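Local coordinates for ferritin like protein (Caulobacter vibrioides, PDB 3HL1) that is of unknown function but has a ferritin-like fold, a helical scaffold often used by relatives to hold metal ions, and probably binds metal, at residues Q59-G69 against H161-E171; Y28-I36 against I304-P314. All coordinates share one frame; numbering follows the deposited sequence.

Interaction 1: residues Q59-G69 against H161-E171; sequences QLVSNIANAYG and HVRGNQKQMDE
Tyr68 carries Val162 CG2 over one ring face, a CH-pi contact 3.5 Å from CG2 to the ring centroid; Ile64 O lies at the ring edge, in plane. The amide of Asn63 uses both of its polar atoms on Met169: OD1 accepts from Met169 N at 2.8 Å, the donor tilted out of the carbonyl plane, while ND2 gives to Met169 O, in the carbonyl plane and also 2.8 Å away. This double grip ties the side chain of a helix residue to one residue of an extended loop. Gln168, its chain bent at chi2 (-65°), turns its amide back so that NE2 bonds Asn63 O and also Gln166 O; its OE1 is held by Val184 N. At the helix end, where Gly69 completes a Schellman motif, Asn66 O takes Gln166 NE2 at 2.8 Å and Ala67 O takes Arg163 N at 2.9 Å, so the loop satisfies carbonyls of the last turn. Two turns back along the helix, Gln59 OE1 receives Glu171 N. A water accepts from Ser62 OG and donates to Asn63 OD1 and Lys167 O. The contact thus lays the loop after helix 144-157 along the C-terminal turns of helix 42-67, whose other sides meet helices 8-35, 144-157 and 188-207.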
loop_
_atom_site.group_PDB
_atom_site.type_symbol
_atom_site.label_atom_id
_atom_site.label_comp_id
_atom_site.label_asym_id
_atom_site.label_seq_id
_atom_site.Cartn_x
_atom_site.Cartn_y
_atom_site.Cartn_z
ATOM N N GLN A 59 -4.960 -6.938 2.718
ATOM C CA GLN A 59 -5.756 -8.027 3.265
ATOM C C GLN A 59 -5.958 -7.936 4.788
ATOM O O GLN A 59 -7.060 -8.164 5.287
ATOM C CB GLN A 59 -5.116 -9.380 2.909
ATOM C CG GLN A 59 -5.733 -10.552 3.679
ATOM C CD GLN A 59 -5.172 -11.879 3.268
ATOM O OE1 GLN A 59 -5.379 -12.313 2.130
ATOM N NE2 GLN A 59 -4.453 -12.542 4.190
ATOM N N LEU A 60 -4.892 -7.610 5.509
ATOM C CA LEU A 60 -4.926 -7.525 6.974
ATOM C C LEU A 60 -5.791 -6.400 7.424
ATOM O O LEU A 60 -6.551 -6.549 8.412
ATOM C CB LEU A 60 -3.502 -7.391 7.548
ATOM C CG LEU A 60 -2.559 -8.603 7.279
ATOM C CD1 LEU A 60 -1.232 -8.406 8.027
ATOM C CD2 LEU A 60 -3.210 -9.888 7.671
ATOM N N VAL A 61 -5.688 -5.262 6.744
ATOM C CA VAL A 61 -6.547 -4.147 7.046
ATOM C C VAL A 61 -8.009 -4.536 6.801
ATOM O O VAL A 61 -8.840 -4.278 7.632
ATOM C CB VAL A 61 -6.174 -2.832 6.304
ATOM C CG1 VAL A 61 -7.270 -1.773 6.544
ATOM C CG2 VAL A 61 -4.825 -2.284 6.796
ATOM N N SER A 62 -8.310 -5.179 5.673
ATOM C CA SER A 62 -9.670 -5.648 5.419
ATOM C C SER A 62 -10.162 -6.562 6.567
ATOM O O SER A 62 -11.300 -6.479 7.030
ATOM C CB SER A 62 -9.750 -6.423 4.095
ATOM O OG SER A 62 -11.091 -6.876 3.872
ATOM N N ASN A 63 -9.304 -7.464 7.008
ATOM C CA ASN A 63 -9.648 -8.387 8.094
ATOM C C ASN A 63 -9.921 -7.673 9.411
ATOM O O ASN A 63 -10.916 -7.965 10.078
ATOM C CB ASN A 63 -8.533 -9.475 8.296
ATOM C CG ASN A 63 -8.537 -10.507 7.208
ATOM O OD1 ASN A 63 -9.478 -10.575 6.385
ATOM N ND2 ASN A 63 -7.474 -11.381 7.198
ATOM N N ILE A 64 -9.109 -6.692 9.739
ATOM C CA ILE A 64 -9.328 -5.902 10.949
ATOM C C ILE A 64 -10.647 -5.114 10.819
ATOM O O ILE A 64 -11.472 -5.108 11.715
ATOM C CB ILE A 64 -8.166 -4.897 11.203
ATOM C CG1 ILE A 64 -6.835 -5.635 11.459
ATOM C CG2 ILE A 64 -8.511 -3.973 12.423
ATOM C CD1 ILE A 64 -5.637 -4.707 11.396
ATOM N N ALA A 65 -10.805 -4.393 9.713
ATOM C CA ALA A 65 -12.000 -3.573 9.481
ATOM C C ALA A 65 -13.240 -4.460 9.546
ATOM O O ALA A 65 -14.244 -4.090 10.158
ATOM C CB ALA A 65 -11.910 -2.844 8.122
ATOM N N ASN A 66 -13.209 -5.590 8.857
ATOM C CA ASN A 66 -14.347 -6.487 8.855
ATOM C C ASN A 66 -14.721 -7.031 10.237
ATOM O O ASN A 66 -15.929 -7.196 10.547
ATOM C CB ASN A 66 -14.213 -7.636 7.830
ATOM C CG ASN A 66 -14.701 -7.247 6.480
ATOM O OD1 ASN A 66 -15.894 -6.958 6.287
ATOM N ND2 ASN A 66 -13.780 -7.156 5.532
ATOM N N ALA A 67 -13.726 -7.330 11.049
ATOM C CA ALA A 67 -13.964 -7.743 12.434
ATOM C C ALA A 67 -14.748 -6.672 13.214
ATOM O O ALA A 67 -15.582 -7.032 14.055
ATOM C CB ALA A 67 -12.681 -8.019 13.151
ATOM N N TYR A 68 -14.501 -5.378 12.923
ATOM C CA TYR A 68 -15.239 -4.270 13.522
ATOM C C TYR A 68 -16.564 -3.925 12.797
ATOM O O TYR A 68 -17.248 -2.983 13.180
ATOM C CB TYR A 68 -14.369 -3.017 13.596
ATOM C CG TYR A 68 -13.364 -3.047 14.706
ATOM C CD1 TYR A 68 -12.183 -3.790 14.601
ATOM C CD2 TYR A 68 -13.578 -2.328 15.887
ATOM C CE1 TYR A 68 -11.240 -3.794 15.616
ATOM C CE2 TYR A 68 -12.633 -2.354 16.927
ATOM C CZ TYR A 68 -11.470 -3.080 16.771
ATOM O OH TYR A 68 -10.542 -3.126 17.798
ATOM N N GLY A 69 -16.882 -4.659 11.745
ATOM C CA GLY A 69 -18.122 -4.539 11.010
ATOM C C GLY A 69 -18.103 -3.720 9.722
ATOM O O GLY A 69 -19.161 -3.418 9.159
ATOM N N HIS A 161 -17.195 -3.803 19.494
ATOM C CA HIS A 161 -17.746 -4.111 18.198
ATOM C C HIS A 161 -17.087 -5.288 17.505
ATOM O O HIS A 161 -17.576 -5.716 16.451
ATOM C CB HIS A 161 -17.634 -2.886 17.299
ATOM C CG HIS A 161 -18.604 -1.816 17.643
ATOM N ND1 HIS A 161 -18.255 -0.736 18.421
ATOM C CD2 HIS A 161 -19.921 -1.665 17.337
ATOM C CE1 HIS A 161 -19.311 0.050 18.565
ATOM N NE2 HIS A 161 -20.339 -0.500 17.941
ATOM N N VAL A 162 -15.969 -5.782 18.038
ATOM C CA VAL A 162 -15.266 -6.889 17.382
ATOM C C VAL A 162 -16.056 -8.180 17.444
ATOM O O VAL A 162 -16.475 -8.617 18.512
ATOM C CB VAL A 162 -13.889 -7.105 17.924
ATOM C CG1 VAL A 162 -13.284 -8.350 17.213
ATOM C CG2 VAL A 162 -13.046 -5.808 17.747
ATOM N N ARG A 163 -16.279 -8.752 16.278
ATOM C CA ARG A 163 -16.917 -10.060 16.114
ATOM C C ARG A 163 -15.966 -10.996 15.375
ATOM O O ARG A 163 -15.357 -10.627 14.351
ATOM C CB ARG A 163 -18.227 -9.909 15.346
ATOM C CG ARG A 163 -19.334 -9.310 16.173
ATOM C CD ARG A 163 -20.515 -8.978 15.303
ATOM N NE ARG A 163 -21.755 -8.630 16.002
ATOM C CZ ARG A 163 -22.132 -7.398 16.374
ATOM N NH1 ARG A 163 -21.329 -6.338 16.233
ATOM N NH2 ARG A 163 -23.308 -7.238 16.959
ATOM N N GLY A 164 -15.828 -12.227 15.880
ATOM C CA GLY A 164 -14.911 -13.184 15.273
ATOM C C GLY A 164 -15.429 -13.817 14.022
ATOM O O GLY A 164 -16.641 -13.942 13.835
ATOM N N ASN A 165 -14.512 -14.192 13.136
ATOM C CA ASN A 165 -14.861 -14.910 11.893
ATOM C C ASN A 165 -15.797 -14.161 10.968
ATOM O O ASN A 165 -16.587 -14.750 10.247
ATOM C CB ASN A 165 -15.427 -16.299 12.237
ATOM C CG ASN A 165 -14.410 -17.155 12.933
ATOM O OD1 ASN A 165 -13.263 -17.233 12.494
ATOM N ND2 ASN A 165 -14.804 -17.771 14.036
ATOM N N GLN A 166 -15.662 -12.839 10.968
ATOM C CA GLN A 166 -16.589 -11.984 10.273
ATOM C C GLN A 166 -15.984 -11.479 9.003
ATOM O O GLN A 166 -15.166 -10.553 9.040
ATOM C CB GLN A 166 -16.986 -10.801 11.174
ATOM C CG GLN A 166 -18.131 -9.967 10.568
ATOM C CD GLN A 166 -18.796 -9.095 11.594
ATOM O OE1 GLN A 166 -19.916 -9.382 12.019
ATOM N NE2 GLN A 166 -18.100 -8.019 12.021
ATOM N N LYS A 167 -16.387 -12.078 7.878
ATOM C CA LYS A 167 -15.936 -11.697 6.553
ATOM C C LYS A 167 -14.409 -11.593 6.478
ATOM O O LYS A 167 -13.839 -10.620 5.985
ATOM C CB LYS A 167 -16.658 -10.431 6.128
ATOM C CG LYS A 167 -18.179 -10.537 6.161
ATOM C CD LYS A 167 -18.823 -9.276 5.609
ATOM C CE LYS A 167 -20.277 -9.402 5.419
ATOM N NZ LYS A 167 -20.920 -9.506 6.706
ATOM N N GLN A 168 -13.754 -12.651 6.979
ATOM C CA GLN A 168 -12.300 -12.716 7.005
ATOM C C GLN A 168 -11.783 -13.374 5.728
ATOM O O GLN A 168 -12.420 -14.266 5.181
ATOM C CB GLN A 168 -11.804 -13.502 8.208
ATOM C CG GLN A 168 -12.174 -12.930 9.520
ATOM C CD GLN A 168 -11.530 -11.611 9.756
ATOM O OE1 GLN A 168 -10.345 -11.529 10.047
ATOM N NE2 GLN A 168 -12.312 -10.557 9.657
HETATM N N MSE A 169 -10.609 -12.955 5.320
HETATM C CA MSE A 169 -9.951 -13.401 4.098
HETATM C C MSE A 169 -8.571 -13.935 4.433
HETATM O O MSE A 169 -7.913 -13.462 5.353
HETATM C CB MSE A 169 -9.857 -12.204 3.176
HETATM C CG MSE A 169 -9.203 -12.375 1.888
HETATM SE SE MSE A 169 -9.451 -10.643 1.060
HETATM C CE MSE A 169 -7.987 -10.762 -0.138
ATOM N N ASP A 170 -8.138 -14.958 3.709
ATOM C CA ASP A 170 -6.797 -15.522 3.925
ATOM C C ASP A 170 -6.188 -16.091 2.623
ATOM O O ASP A 170 -6.264 -17.283 2.370
ATOM C CB ASP A 170 -6.849 -16.570 5.064
ATOM C CG ASP A 170 -5.450 -16.885 5.650
ATOM O OD1 ASP A 170 -4.489 -16.086 5.448
ATOM O OD2 ASP A 170 -5.310 -17.938 6.322
ATOM N N GLU A 171 -5.618 -15.198 1.812
ATOM C CA GLU A 171 -4.886 -15.521 0.587
ATOM C C GLU A 171 -3.471 -14.972 0.773
ATOM O O GLU A 171 -2.503 -15.546 0.294
ATOM C CB GLU A 171 -5.539 -14.863 -0.625
ATOM C CG GLU A 171 -7.083 -15.045 -0.730
ATOM C CD GLU A 171 -7.548 -16.469 -1.174
ATOM O OE1 GLU A 171 -6.986 -17.041 -2.142
ATOM O OE2 GLU A 171 -8.510 -17.006 -0.573
HETATM O O HOH W 1 -11.502 -9.198 5.011
#

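Interaction 2: residues Y28-I36 against I304-P314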
loop_
_atom_site.group_PDB
_atom_site.type_symbol
_atom_site.label_atom_id
_atom_site.label_comp_id
_atom_site.label_asym_id
_atom_site.label_seq_id
_atom_site.Cartn_x
_atom_site.Cartn_y
_atom_site.Cartn_z
ATOM N N TYR A 28 2.270 1.991 -7.526
ATOM C CA TYR A 28 3.504 2.743 -7.470
ATOM C C TYR A 28 4.735 1.818 -7.519
ATOM O O TYR A 28 5.579 2.026 -8.350
ATOM C CB TYR A 28 3.566 3.677 -6.233
ATOM C CG TYR A 28 4.536 4.826 -6.398
ATOM C CD1 TYR A 28 5.893 4.661 -6.084
ATOM C CD2 TYR A 28 4.115 6.073 -6.915
ATOM C CE1 TYR A 28 6.804 5.710 -6.263
ATOM C CE2 TYR A 28 5.025 7.130 -7.096
ATOM C CZ TYR A 28 6.351 6.929 -6.758
ATOM O OH TYR A 28 7.227 7.898 -6.973
ATOM N N TYR A 29 4.832 0.879 -6.600
ATOM C CA TYR A 29 5.914 -0.050 -6.497
ATOM C C TYR A 29 5.960 -0.982 -7.701
ATOM O O TYR A 29 7.024 -1.343 -8.148
ATOM C CB TYR A 29 5.800 -0.899 -5.230
ATOM C CG TYR A 29 6.005 -0.196 -3.899
ATOM C CD1 TYR A 29 6.068 1.208 -3.794
ATOM C CD2 TYR A 29 5.901 -0.930 -2.712
ATOM C CE1 TYR A 29 6.200 1.830 -2.563
ATOM C CE2 TYR A 29 5.956 -0.296 -1.464
ATOM C CZ TYR A 29 6.123 1.068 -1.387
ATOM O OH TYR A 29 6.162 1.689 -0.129
ATOM N N LEU A 30 4.807 -1.440 -8.173
ATOM C CA LEU A 30 4.755 -2.346 -9.316
ATOM C C LEU A 30 5.302 -1.686 -10.570
ATOM O O LEU A 30 6.030 -2.321 -11.371
ATOM C CB LEU A 30 3.321 -2.833 -9.590
ATOM C CG LEU A 30 2.763 -3.948 -8.681
ATOM C CD1 LEU A 30 1.224 -4.139 -8.931
ATOM C CD2 LEU A 30 3.604 -5.270 -8.814
ATOM N N THR A 31 4.934 -0.424 -10.760
ATOM C CA THR A 31 5.395 0.391 -11.896
ATOM C C THR A 31 6.919 0.514 -11.891
ATOM O O THR A 31 7.539 0.270 -12.923
ATOM C CB THR A 31 4.683 1.754 -11.938
ATOM O OG1 THR A 31 3.276 1.495 -12.041
ATOM C CG2 THR A 31 5.174 2.580 -13.170
ATOM N N VAL A 32 7.507 0.801 -10.728
ATOM C CA VAL A 32 8.995 0.782 -10.563
ATOM C C VAL A 32 9.557 -0.593 -10.818
ATOM O O VAL A 32 10.513 -0.728 -11.566
ATOM C CB VAL A 32 9.418 1.290 -9.162
ATOM C CG1 VAL A 32 10.938 1.114 -8.898
ATOM C CG2 VAL A 32 8.919 2.733 -9.021
ATOM N N LEU A 33 8.982 -1.612 -10.193
ATOM C CA LEU A 33 9.468 -2.984 -10.347
ATOM C C LEU A 33 9.639 -3.389 -11.794
ATOM O O LEU A 33 10.694 -3.788 -12.228
ATOM C CB LEU A 33 8.498 -3.979 -9.683
ATOM C CG LEU A 33 8.844 -5.444 -9.662
ATOM C CD1 LEU A 33 10.236 -5.674 -8.910
ATOM C CD2 LEU A 33 7.666 -6.312 -9.119
ATOM N N TYR A 34 8.568 -3.303 -12.549
ATOM C CA TYR A 34 8.583 -3.824 -13.918
ATOM C C TYR A 34 9.370 -2.964 -14.884
ATOM O O TYR A 34 9.736 -3.449 -15.962
ATOM C CB TYR A 34 7.153 -4.083 -14.419
ATOM C CG TYR A 34 6.573 -5.340 -13.835
ATOM C CD1 TYR A 34 7.072 -6.582 -14.190
ATOM C CD2 TYR A 34 5.589 -5.289 -12.841
ATOM C CE1 TYR A 34 6.577 -7.747 -13.630
ATOM C CE2 TYR A 34 5.100 -6.453 -12.267
ATOM C CZ TYR A 34 5.584 -7.675 -12.682
ATOM O OH TYR A 34 5.097 -8.825 -12.141
ATOM N N SER A 35 9.723 -1.745 -14.463
ATOM C CA SER A 35 10.664 -0.913 -15.238
ATOM C C SER A 35 12.074 -1.476 -15.303
ATOM O O SER A 35 12.793 -1.152 -16.234
ATOM C CB SER A 35 10.767 0.531 -14.752
ATOM O OG SER A 35 11.613 0.620 -13.604
ATOM N N ILE A 36 12.449 -2.312 -14.339
ATOM C CA ILE A 36 13.764 -2.842 -14.234
ATOM C C ILE A 36 13.879 -3.980 -15.227
ATOM O O ILE A 36 13.178 -4.967 -15.120
ATOM C CB ILE A 36 14.100 -3.353 -12.836
ATOM C CG1 ILE A 36 13.891 -2.201 -11.834
ATOM C CG2 ILE A 36 15.555 -3.845 -12.800
ATOM C CD1 ILE A 36 13.879 -2.624 -10.320
ATOM N N ILE A 304 1.588 -4.757 -16.960
ATOM C CA ILE A 304 2.481 -3.658 -16.557
ATOM C C ILE A 304 3.799 -3.749 -17.322
ATOM O O ILE A 304 4.333 -2.763 -17.852
ATOM C CB ILE A 304 2.724 -3.681 -15.013
ATOM C CG1 ILE A 304 1.398 -3.544 -14.297
ATOM C CG2 ILE A 304 3.685 -2.574 -14.604
ATOM C CD1 ILE A 304 1.428 -3.914 -12.768
ATOM N N LEU A 305 4.360 -4.940 -17.378
ATOM C CA LEU A 305 5.607 -5.138 -18.142
ATOM C C LEU A 305 5.412 -4.804 -19.614
ATOM O O LEU A 305 6.268 -4.217 -20.271
ATOM C CB LEU A 305 6.092 -6.568 -18.024
ATOM C CG LEU A 305 7.354 -6.964 -18.781
ATOM C CD1 LEU A 305 8.518 -6.074 -18.410
ATOM C CD2 LEU A 305 7.667 -8.409 -18.466
ATOM N N SER A 306 4.261 -5.164 -20.135
ATOM C CA SER A 306 4.019 -4.961 -21.548
ATOM C C SER A 306 3.956 -3.463 -21.886
ATOM O O SER A 306 4.514 -3.040 -22.903
ATOM C CB SER A 306 2.784 -5.735 -22.002
ATOM O OG SER A 306 2.360 -5.192 -23.224
ATOM N N CYS A 307 3.397 -2.635 -21.006
ATOM C CA CYS A 307 3.458 -1.178 -21.164
ATOM C C CYS A 307 4.876 -0.681 -21.301
ATOM O O CYS A 307 5.217 -0.000 -22.266
ATOM C CB CYS A 307 2.785 -0.450 -20.000
ATOM S SG CYS A 307 0.984 -0.611 -19.936
ATOM N N TRP A 308 5.734 -1.037 -20.343
ATOM C CA TRP A 308 7.121 -0.632 -20.384
ATOM C C TRP A 308 7.866 -1.082 -21.632
ATOM O O TRP A 308 8.606 -0.287 -22.251
ATOM C CB TRP A 308 7.858 -1.162 -19.150
ATOM C CG TRP A 308 7.664 -0.351 -17.926
ATOM C CD1 TRP A 308 7.226 -0.809 -16.738
ATOM C CD2 TRP A 308 7.987 1.017 -17.745
ATOM N NE1 TRP A 308 7.267 0.197 -15.792
ATOM C CE2 TRP A 308 7.705 1.338 -16.398
ATOM C CE3 TRP A 308 8.468 2.024 -18.584
ATOM C CZ2 TRP A 308 7.891 2.604 -15.882
ATOM C CZ3 TRP A 308 8.676 3.299 -18.059
ATOM C CH2 TRP A 308 8.386 3.581 -16.731
ATOM N N LYS A 309 7.707 -2.350 -21.988
ATOM C CA LYS A 309 8.309 -2.848 -23.198
ATOM C C LYS A 309 7.878 -2.076 -24.455
ATOM O O LYS A 309 8.667 -1.970 -25.390
ATOM C CB LYS A 309 7.983 -4.309 -23.380
ATOM C CG LYS A 309 8.824 -5.239 -22.510
ATOM C CD LYS A 309 8.298 -6.661 -22.669
ATOM C CE LYS A 309 9.322 -7.729 -22.704
ATOM N NZ LYS A 309 10.613 -7.413 -22.056
ATOM N N LEU A 310 6.646 -1.579 -24.484
ATOM C CA LEU A 310 6.147 -0.763 -25.591
ATOM C C LEU A 310 6.455 0.721 -25.483
ATOM O O LEU A 310 6.035 1.492 -26.332
ATOM C CB LEU A 310 4.647 -0.998 -25.826
ATOM C CG LEU A 310 4.316 -2.413 -26.285
ATOM C CD1 LEU A 310 2.881 -2.818 -26.087
ATOM C CD2 LEU A 310 4.783 -2.676 -27.743
ATOM N N GLY A 311 7.197 1.142 -24.467
ATOM C CA GLY A 311 7.527 2.559 -24.308
ATOM C C GLY A 311 6.402 3.418 -23.735
ATOM O O GLY A 311 6.388 4.606 -23.937
ATOM N N ALA A 312 5.481 2.807 -22.983
ATOM C CA ALA A 312 4.408 3.514 -22.305
ATOM C C ALA A 312 4.579 3.298 -20.790
ATOM O O ALA A 312 4.668 2.169 -20.321
ATOM C CB ALA A 312 3.056 2.976 -22.725
ATOM N N VAL A 313 4.568 4.377 -20.029
ATOM C CA VAL A 313 4.560 4.253 -18.582
ATOM C C VAL A 313 3.219 3.629 -18.194
ATOM O O VAL A 313 2.154 4.088 -18.635
ATOM C CB VAL A 313 4.706 5.619 -17.870
ATOM C CG1 VAL A 313 4.750 5.399 -16.339
ATOM C CG2 VAL A 313 5.969 6.373 -18.390
ATOM N N PRO A 314 3.241 2.586 -17.342
ATOM C CA PRO A 314 2.011 2.096 -16.806
ATOM C C PRO A 314 1.035 3.144 -16.303
ATOM O O PRO A 314 1.435 4.133 -15.694
ATOM C CB PRO A 314 2.478 1.161 -15.700
ATOM C CG PRO A 314 3.741 0.584 -16.244
ATOM C CD PRO A 314 4.399 1.792 -16.896
#
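Ile304 opens the contact, its CG2 packing against Tyr34 CD2 at 3.8 Å while the longer branch sends CD1 to Leu30 CD1, also at 3.8 Å; one branched side chain thereby spans a turn of helix 28-35. Leu305 follows, crossing the tyrosine at about a right angle, with CB 4.0 Å from Tyr34 CD1. One turn on, Trp308 supplies the polar link. With its CG beside the backbone N (chi1 -81°), the indole reaches across to helix 28-35, and NE1 donates to Thr31 O at 2.9 Å, on a lone pair of that carbonyl. Ser35 CB lies over one indole face in a CH-pi contact, and Pro314 CD covers the opposite face, 3.3 Å above the plane, so the ring is sandwiched between the partner helix and its own chain. Past the Schellman turn at Gly311, Val313 CG1 approaches Thr31 CG2, and Pro314 slides past the same threonine, whose OG1 bonds Pro27 O and Tyr316 OH. The short helical segments cross at -54° with axes 9.0 Å apart. Their contact joins the C-terminal end of helix 8-35 to that of helix 292-309, with helices 42-67 and 112-121 also packing on the former and helix 261-283 on the latter.

Both interactions involve the C-terminal end of a helix, but the chemistry differs. Interaction 1 uses amide side chains, loop backbone N-H groups and a water to bond a loop to helix 42-67, whereas interaction 2 rests mainly on apolar contacts and a single indole hydrogen bond between two helices. Their centres are 33 Å apart, on opposite sides of the chain's centre, and their nearest atoms are about 13 Å apart, so they do not touch. Helices 8-35 and 42-67, which follow each other in the chain, connect them: Leu30 of interaction 2 packs on Val51, and Ile64 of interaction 1 on Phe15. Each centre lies 18 Å from that of the chain.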